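Local coordinates for putative HMP/thiamine permease protein YkoE (Bacillus subtilis, PDB 5EDL) that binds thiamine as the S component of an energy-coupling factor transporter and probably carries it, or related hydroxymethylpyrimidine compounds, across the membrane, at residues A99-T104 with L111-L116; M57-G62 with M178-E183. All coordinates share one frame; numbering follows the deposited sequence.

Overall arrangement
From the N terminus the chain passes through helix 4-35 and reaches helix 49-58, whose C-terminal end and following turn form the first half of contact 2. Its partner comes after 115 intervening residues, at the start of helix 179-192, so contact 2 closes a long, mostly helical loop. Nested inside it is contact 1, a short closure in which the end of helix 85-103 packs against the start of helix 111-132. The two contacts do not touch: their centres lie about 14 Å apart and their nearest atoms about 7 Å. Helix 49-58 links them, because Phe101 and Leu114 of contact 1 rest on Ala55 and Tyr56, respectively, just ahead of contact 2.

Contact 1: A99-T104 with L111-L116; sequences AVFLAT and LPVLML. With MPG ([(Z)-octadec-9-enyl] (2R)-2,3-bis(oxidanyl)propanoate), chain C.
Thr104 OG1, which meets Val113 CG1 across the contact at 4.1 Å, also stands 3.0 Å from Val100 O, a carbonyl oxygen that the backbone N of Thr104 reaches too, in a weak bond. The threonine hydroxyl sits between its own backbone N and carbonyl carbon (chi1 55°), a setting that turns OG1 back toward the helix it ends. The contact itself is apolar. The side chains of Val100 and Val113 slide past each other in opposite directions, their CG1 methyls 4.0 Å apart, and the same Val100 methyl also meets Leu116 CB. The other branch, Val100 CG2, lies 3.5 Å from Leu116 O. At the side of this valine pair, Leu114 CD2 comes up to the edge of the Phe101 ring, 4.0 Å from CZ. Replacing Val100 by an alanine removes both of its methyls and would probably open a gap beside Val113 CG1 and the Leu116 backbone. Ala99, on another flank, lays its CB 3.5 Å from C3 of the bound lipid MPG. The axes of the short helical segments come within 9.6 Å, their directions 140° apart, an antiparallel helical hairpin of the kind that joins successive transmembrane helices in polytopic membrane proteins.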
ATOM      1  N   ALA A  99       4.762   2.279  10.273  1.00 22.19           N
ATOM      2  CA  ALA A  99       5.986   2.352  11.069  1.00 27.84           C
ATOM      3  C   ALA A  99       7.095   3.135  10.339  1.00 23.20           C
ATOM      4  O   ALA A  99       7.890   3.829  10.963  1.00 27.74           O
ATOM      5  CB  ALA A  99       6.471   0.944  11.429  1.00 27.57           C
ATOM      6  N   VAL A 100       7.144   3.009   9.022  1.00 22.51           N
ATOM      7  CA  VAL A 100       8.155   3.710   8.226  1.00 22.78           C
ATOM      8  C   VAL A 100       7.841   5.219   8.162  1.00 22.93           C
ATOM      9  O   VAL A 100       8.750   6.056   8.188  1.00 23.72           O
ATOM     10  CB  VAL A 100       8.250   3.103   6.806  1.00 26.84           C
ATOM     11  CG1 VAL A 100       8.964   4.048   5.835  1.00 25.81           C
ATOM     12  CG2 VAL A 100       8.939   1.740   6.858  1.00 24.86           C
ATOM     13  N   PHE A 101       6.557   5.571   8.091  1.00 24.48           N
ATOM     14  CA  PHE A 101       6.195   6.995   8.079  1.00 22.90           C
ATOM     15  C   PHE A 101       6.357   7.564   9.474  1.00 23.89           C
ATOM     16  O   PHE A 101       6.785   8.700   9.626  1.00 27.14           O
ATOM     17  CB  PHE A 101       4.775   7.204   7.533  1.00 22.35           C
ATOM     18  CG  PHE A 101       4.648   6.839   6.081  1.00 24.76           C
ATOM     19  CD1 PHE A 101       5.255   7.624   5.107  1.00 25.45           C
ATOM     20  CD2 PHE A 101       3.968   5.698   5.685  1.00 22.41           C
ATOM     21  CE1 PHE A 101       5.169   7.289   3.771  1.00 27.49           C
ATOM     22  CE2 PHE A 101       3.871   5.360   4.344  1.00 20.57           C
ATOM     23  CZ  PHE A 101       4.477   6.147   3.387  1.00 21.08           C
ATOM     24  N   LEU A 102       6.055   6.762  10.495  1.00 23.91           N
ATOM     25  CA  LEU A 102       6.361   7.149  11.867  1.00 26.66           C
ATOM     26  C   LEU A 102       7.859   7.433  12.019  1.00 28.37           C
ATOM     27  O   LEU A 102       8.258   8.470  12.559  1.00 28.39           O
ATOM     28  CB  LEU A 102       5.915   6.057  12.854  1.00 25.22           C
ATOM     29  CG  LEU A 102       6.456   6.082  14.292  1.00 26.69           C
ATOM     30  CD1 LEU A 102       6.022   7.342  15.041  1.00 33.67           C
ATOM     31  CD2 LEU A 102       6.035   4.830  15.060  1.00 34.89           C
ATOM     32  N   ALA A 103       8.686   6.519  11.523  1.00 25.61           N
ATOM     33  CA  ALA A 103      10.129   6.628  11.686  1.00 28.49           C
ATOM     34  C   ALA A 103      10.682   7.913  11.042  1.00 30.20           C
ATOM     35  O   ALA A 103      11.701   8.446  11.477  1.00 28.43           O
ATOM     36  CB  ALA A 103      10.812   5.411  11.102  1.00 26.24           C
ATOM     37  N   THR A 104      10.010   8.389   9.999  1.00 26.44           N
ATOM     38  CA  THR A 104      10.447   9.590   9.285  1.00 27.35           C
ATOM     39  C   THR A 104       9.520  10.777   9.591  1.00 29.41           C
ATOM     40  O   THR A 104       9.472  11.751   8.837  1.00 25.54           O
ATOM     41  CB  THR A 104      10.502   9.337   7.759  1.00 25.70           C
ATOM     42  OG1 THR A 104       9.236   8.852   7.305  1.00 22.43           O
ATOM     43  CG2 THR A 104      11.594   8.309   7.411  1.00 26.31           C
ATOM     44  N   LEU A 111      10.652   8.674  -3.041  1.00 31.28           N
ATOM     45  CA  LEU A 111      10.423   7.311  -3.514  1.00 30.53           C
ATOM     46  C   LEU A 111      11.056   6.234  -2.619  1.00 26.92           C
ATOM     47  O   LEU A 111      10.418   5.226  -2.336  1.00 25.84           O
ATOM     48  CB  LEU A 111      10.939   7.149  -4.941  1.00 32.92           C
ATOM     49  CG  LEU A 111      10.730   5.755  -5.549  1.00 27.83           C
ATOM     50  CD1 LEU A 111       9.251   5.398  -5.566  1.00 26.54           C
ATOM     51  CD2 LEU A 111      11.325   5.691  -6.968  1.00 34.28           C
ATOM     52  N   PRO A 112      12.309   6.440  -2.190  1.00 28.04           N
ATOM     53  CA  PRO A 112      12.952   5.471  -1.293  1.00 33.13           C
ATOM     54  C   PRO A 112      12.158   5.249  -0.001  1.00 35.80           C
ATOM     55  O   PRO A 112      12.116   4.116   0.485  1.00 26.16           O
ATOM     56  CB  PRO A 112      14.308   6.117  -0.993  1.00 29.68           C
ATOM     57  CG  PRO A 112      14.561   7.020  -2.168  1.00 37.56           C
ATOM     58  CD  PRO A 112      13.216   7.547  -2.548  1.00 29.71           C
ATOM     59  N   VAL A 113      11.540   6.300   0.537  1.00 26.73           N
ATOM     60  CA  VAL A 113      10.725   6.141   1.731  1.00 25.98           C
ATOM     61  C   VAL A 113       9.420   5.388   1.412  1.00 24.67           C
ATOM     62  O   VAL A 113       8.997   4.542   2.191  1.00 24.07           O
ATOM     63  CB  VAL A 113      10.407   7.489   2.398  1.00 29.65           C
ATOM     64  CG1 VAL A 113       9.436   7.276   3.570  1.00 26.03           C
ATOM     65  CG2 VAL A 113      11.713   8.171   2.878  1.00 28.16           C
ATOM     66  N   LEU A 114       8.806   5.683   0.267  1.00 24.87           N
ATOM     67  CA  LEU A 114       7.612   4.952  -0.159  1.00 26.93           C
ATOM     68  C   LEU A 114       7.936   3.463  -0.344  1.00 26.93           C
ATOM     69  O   LEU A 114       7.161   2.587   0.056  1.00 22.49           O
ATOM     70  CB  LEU A 114       7.047   5.540  -1.458  1.00 23.73           C
ATOM     71  CG  LEU A 114       6.681   7.033  -1.433  1.00 24.26           C
ATOM     72  CD1 LEU A 114       6.001   7.430  -2.738  1.00 24.49           C
ATOM     73  CD2 LEU A 114       5.792   7.365  -0.241  1.00 24.00           C
ATOM     74  N   MET A 115       9.091   3.184  -0.939  1.00 24.33           N
ATOM     75  CA  MET A 115       9.500   1.801  -1.169  1.00 24.88           C
ATOM     76  C   MET A 115       9.763   1.074   0.149  1.00 25.20           C
ATOM     77  O   MET A 115       9.315  -0.062   0.324  1.00 26.98           O
ATOM     78  CB  MET A 115      10.726   1.743  -2.076  1.00 27.41           C
ATOM     79  CG  MET A 115      10.423   2.081  -3.537  1.00 25.23           C
ATOM     80  SD  MET A 115      11.891   1.870  -4.564  1.00 36.83           S
ATOM     81  CE  MET A 115      11.190   2.033  -6.201  1.00 51.50           C
ATOM     82  N   LEU A 116      10.454   1.740   1.077  1.00 26.46           N
ATOM     83  CA  LEU A 116      10.636   1.220   2.429  1.00 27.33           C
ATOM     84  C   LEU A 116       9.308   0.918   3.122  1.00 23.01           C
ATOM     85  O   LEU A 116       9.189  -0.050   3.851  1.00 22.80           O
ATOM     86  CB  LEU A 116      11.415   2.216   3.282  1.00 29.39           C
ATOM     87  CG  LEU A 116      12.668   1.777   4.022  1.00 39.65           C
ATOM     88  CD1 LEU A 116      13.445   0.705   3.270  1.00 34.68           C
ATOM     89  CD2 LEU A 116      13.539   3.009   4.277  1.00 40.87           C
TER
HETATM   90  C2  MPG C 202       5.413  -0.793  14.673  1.00 58.09           C
HETATM   91  C3  MPG C 202       5.469   0.718  14.733  1.00 54.89           C
HETATM   92  C4  MPG C 202       4.245   1.297  14.059  1.00 52.01           C
HETATM   93  C5  MPG C 202       3.050   1.124  14.966  1.00 58.90           C
HETATM   94  C6  MPG C 202       2.366   2.454  15.167  1.00 61.29           C
HETATM   95  C7  MPG C 202       1.635   2.824  13.902  1.00 62.48           C
HETATM   96  C8  MPG C 202       0.583   3.866  14.209  1.00 64.33           C
HETATM   97  C9  MPG C 202       1.231   5.232  14.204  1.00 66.86           C
HETATM   98  C10 MPG C 202       0.507   6.373  14.266  1.00 64.09           C
HETATM   99  C11 MPG C 202      -1.003   6.374  14.348  1.00 62.89           C
HETATM  100  C12 MPG C 202      -1.410   7.235  15.524  1.00 65.16           C
HETATM  101  C13 MPG C 202      -1.056   8.687  15.262  1.00 61.23           C
HETATM  102  C14 MPG C 202       0.124   9.134  16.102  1.00 54.64           C
HETATM  103  C15 MPG C 202      -0.037  10.588  16.491  1.00 56.53           C
HETATM  104  C16 MPG C 202       1.256  11.330  16.239  1.00 58.25           C
HETATM  105  C17 MPG C 202       1.048  12.811  16.453  1.00 55.98           C
HETATM  106  C18 MPG C 202       2.053  13.569  15.615  1.00 53.64           C
HETATM  107  O1  MPG C 202       7.469  -1.969  14.438  1.00 71.20           O
HETATM  108  C1  MPG C 202       6.615  -1.370  15.385  1.00 65.66           C

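Contact 2: M57-G62 with M178-E183; sequences MIRKPG and MALGKE
Glu183 OE1 lies at the edge of the Arg59 guanidinium, near its plane, where NH1 and NH2 share the one oxygen in a salt bridge. NH1 stands 2.8 Å from OE1, and the shorter NH2 approach is also weak as a hydrogen bond, since both N-H directions are badly bent. Leu180 CD1 comes obliquely to the same group, and the carboxylate plane is turned 51° from that of the guanidinium.

The pair lies where the C terminus of helix 49-58, followed by Arg59 with its positive phi, meets the first turn of helix 179-192, the last helix of the chain. The Arg59 chain runs extended from CG to NE and lies along Ala179, with CD 3.7 Å from its CB; NE is held by Tyr56 O, which helps fix the direction of the arm. Extended beyond CG, with CG opposite the backbone N (chi1 175°), the Glu183 chain brings OE1 to the Arg59 group, the two side chains crossing at about a right angle.

Next to the ion pair a backbone bond joins the two segments. Leu180 N donates to Met57 O over 3.1 Å at 155°, so an amide of the first helical turn and a carbonyl near the end of the other helix satisfy each other. The side chains of Met57 and Leu180 cross obliquely, CG of Met57 4.1 Å from CD2 of Leu180, while those of Met178 and Ile58 lie side by side, pointing the same way, SD of Met178 4.1 Å from CG1 of Ile58. Helix 4-35 covers this side through Ile9 and Met10, and Lys60 bridges to Glu6 of the same helix.

One water links the backbones a residue further on: it donates to Ile58 O at 2.6 Å and accepts from Ala179 N at 2.8 Å.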
ATOM      1  N   MET A  57      -0.460  10.881  -0.659  1.00 23.53           N
ATOM      2  CA  MET A  57      -1.438  11.910  -1.019  1.00 23.44           C
ATOM      3  C   MET A  57      -1.718  12.870   0.126  1.00 26.64           C
ATOM      4  O   MET A  57      -1.746  14.075  -0.073  1.00 23.43           O
ATOM      5  CB  MET A  57      -2.768  11.294  -1.460  1.00 21.57           C
ATOM      6  CG  MET A  57      -2.777  10.650  -2.839  1.00 36.14           C
ATOM      7  SD  MET A  57      -4.468  10.112  -3.241  1.00 45.46           S
ATOM      8  CE  MET A  57      -5.389  11.147  -2.089  1.00 21.33           C
ATOM      9  N   ILE A  58      -1.937  12.323   1.320  1.00 26.21           N
ATOM     10  CA  ILE A  58      -2.493  13.098   2.421  1.00 25.30           C
ATOM     11  C   ILE A  58      -1.410  13.601   3.370  1.00 24.44           C
ATOM     12  O   ILE A  58      -1.482  14.724   3.863  1.00 25.28           O
ATOM     13  CB  ILE A  58      -3.535  12.267   3.199  1.00 26.85           C
ATOM     14  CG1 ILE A  58      -4.723  11.957   2.285  1.00 22.30           C
ATOM     15  CG2 ILE A  58      -3.961  12.994   4.468  1.00 23.87           C
ATOM     16  CD1 ILE A  58      -5.716  10.968   2.866  1.00 23.82           C
ATOM     17  N   ARG A  59      -0.411  12.753   3.607  1.00 26.25           N
ATOM     18  CA  ARG A  59       0.806  13.124   4.320  1.00 26.66           C
ATOM     19  C   ARG A  59       0.537  13.516   5.773  1.00 29.51           C
ATOM     20  O   ARG A  59       1.122  14.457   6.288  1.00 28.70           O
ATOM     21  CB  ARG A  59       1.530  14.257   3.566  1.00 28.14           C
ATOM     22  CG  ARG A  59       1.886  13.845   2.133  1.00 27.72           C
ATOM     23  CD  ARG A  59       2.839  14.793   1.402  1.00 32.85           C
ATOM     24  NE  ARG A  59       3.196  14.206   0.114  1.00 28.86           N
ATOM     25  CZ  ARG A  59       4.025  14.735  -0.771  1.00 30.11           C
ATOM     26  NH1 ARG A  59       4.601  15.905  -0.540  1.00 31.87           N
ATOM     27  NH2 ARG A  59       4.268  14.090  -1.903  1.00 29.84           N
ATOM     28  N   LYS A  60      -0.346  12.768   6.430  1.00 26.64           N
ATOM     29  CA  LYS A  60      -0.635  12.981   7.835  1.00 27.40           C
ATOM     30  C   LYS A  60      -0.614  11.625   8.559  1.00 26.10           C
ATOM     31  O   LYS A  60      -0.792  10.589   7.936  1.00 24.81           O
ATOM     32  CB  LYS A  60      -1.979  13.690   8.004  1.00 29.10           C
ATOM     33  CG  LYS A  60      -2.004  15.071   7.348  1.00 31.75           C
ATOM     34  CD  LYS A  60      -3.281  15.830   7.594  1.00 32.09           C
ATOM     35  CE  LYS A  60      -3.184  17.246   6.995  1.00 34.22           C
ATOM     36  NZ  LYS A  60      -4.473  17.972   7.053  1.00 36.10           N
ATOM     37  N   PRO A  61      -0.354  11.643   9.868  1.00 26.76           N
ATOM     38  CA  PRO A  61      -0.158  10.398  10.613  1.00 31.16           C
ATOM     39  C   PRO A  61      -1.406   9.525  10.582  1.00 25.29           C
ATOM     40  O   PRO A  61      -2.519  10.024  10.680  1.00 26.08           O
ATOM     41  CB  PRO A  61       0.147  10.878  12.038  1.00 28.16           C
ATOM     42  CG  PRO A  61       0.633  12.311  11.867  1.00 31.59           C
ATOM     43  CD  PRO A  61      -0.152  12.843  10.705  1.00 28.64           C
ATOM     44  N   GLY A  62      -1.201   8.229  10.430  1.00 24.10           N
ATOM     45  CA  GLY A  62      -2.298   7.283  10.430  1.00 31.36           C
ATOM     46  C   GLY A  62      -2.857   6.954   9.061  1.00 24.74           C
ATOM     47  O   GLY A  62      -3.672   6.043   8.940  1.00 24.02           O
ATOM     48  N   MET A 178      -5.463  18.285  -1.375  1.00 40.24           N
ATOM     49  CA  MET A 178      -4.544  17.452  -0.591  1.00 37.40           C
ATOM     50  C   MET A 178      -3.095  17.944  -0.638  1.00 36.95           C
ATOM     51  O   MET A 178      -2.719  18.711  -1.518  1.00 38.22           O
ATOM     52  CB  MET A 178      -4.577  16.005  -1.093  1.00 34.37           C
ATOM     53  CG  MET A 178      -5.967  15.420  -1.331  1.00 50.26           C
ATOM     54  SD  MET A 178      -6.773  14.820   0.162  1.00 39.69           S
ATOM     55  CE  MET A 178      -7.533  16.323   0.757  1.00 43.28           C
ATOM     56  N   ALA A 179      -2.280  17.465   0.300  1.00 34.14           N
ATOM     57  CA  ALA A 179      -0.857  17.776   0.315  1.00 36.58           C
ATOM     58  C   ALA A 179      -0.177  17.498  -1.038  1.00 35.85           C
ATOM     59  O   ALA A 179       0.611  18.310  -1.503  1.00 37.28           O
ATOM     60  CB  ALA A 179      -0.161  17.000   1.427  1.00 38.39           C
ATOM     61  N   LEU A 180      -0.474  16.359  -1.667  1.00 33.86           N
ATOM     62  CA  LEU A 180       0.168  16.036  -2.950  1.00 33.41           C
ATOM     63  C   LEU A 180      -0.244  17.031  -4.041  1.00 32.47           C
ATOM     64  O   LEU A 180       0.574  17.423  -4.876  1.00 33.13           O
ATOM     65  CB  LEU A 180      -0.158  14.610  -3.399  1.00 31.92           C
ATOM     66  CG  LEU A 180       0.392  14.203  -4.770  1.00 31.58           C
ATOM     67  CD1 LEU A 180       1.923  14.259  -4.803  1.00 33.91           C
ATOM     68  CD2 LEU A 180      -0.089  12.798  -5.148  1.00 30.53           C
ATOM     69  N   GLY A 181      -1.515  17.419  -4.036  1.00 31.16           N
ATOM     70  CA  GLY A 181      -1.997  18.446  -4.943  1.00 30.81           C
ATOM     71  C   GLY A 181      -1.332  19.794  -4.709  1.00 33.03           C
ATOM     72  O   GLY A 181      -0.994  20.496  -5.654  1.00 33.41           O
ATOM     73  N   LYS A 182      -1.147  20.159  -3.448  1.00 34.77           N
ATOM     74  CA  LYS A 182      -0.433  21.382  -3.098  1.00 37.55           C
ATOM     75  C   LYS A 182       1.008  21.336  -3.603  1.00 38.81           C
ATOM     76  O   LYS A 182       1.539  22.347  -4.077  1.00 40.35           O
ATOM     77  CB  LYS A 182      -0.449  21.605  -1.586  1.00 39.58           C
ATOM     78  CG  LYS A 182      -1.829  21.912  -1.013  1.00 46.95           C
ATOM     79  CD  LYS A 182      -1.726  22.360   0.442  1.00 52.54           C
ATOM     80  CE  LYS A 182      -3.088  22.724   1.025  1.00 55.78           C
ATOM     81  NZ  LYS A 182      -3.916  21.518   1.323  1.00 50.25           N
ATOM     82  N   GLU A 183       1.634  20.162  -3.497  1.00 38.42           N
ATOM     83  CA  GLU A 183       2.995  19.982  -3.986  1.00 39.76           C
ATOM     84  C   GLU A 183       3.064  20.218  -5.493  1.00 38.37           C
ATOM     85  O   GLU A 183       3.947  20.919  -5.972  1.00 39.87           O
ATOM     86  CB  GLU A 183       3.531  18.585  -3.653  1.00 39.80           C
ATOM     87  CG  GLU A 183       4.907  18.316  -4.267  1.00 41.31           C
ATOM     88  CD  GLU A 183       5.403  16.883  -4.061  1.00 49.63           C
ATOM     89  OE1 GLU A 183       4.786  16.133  -3.279  1.00 51.94           O
ATOM     90  OE2 GLU A 183       6.420  16.505  -4.685  1.00 55.69           O
TER
HETATM   91  O   HOH W   1      -3.083  16.540   2.847  1.00 30.98           O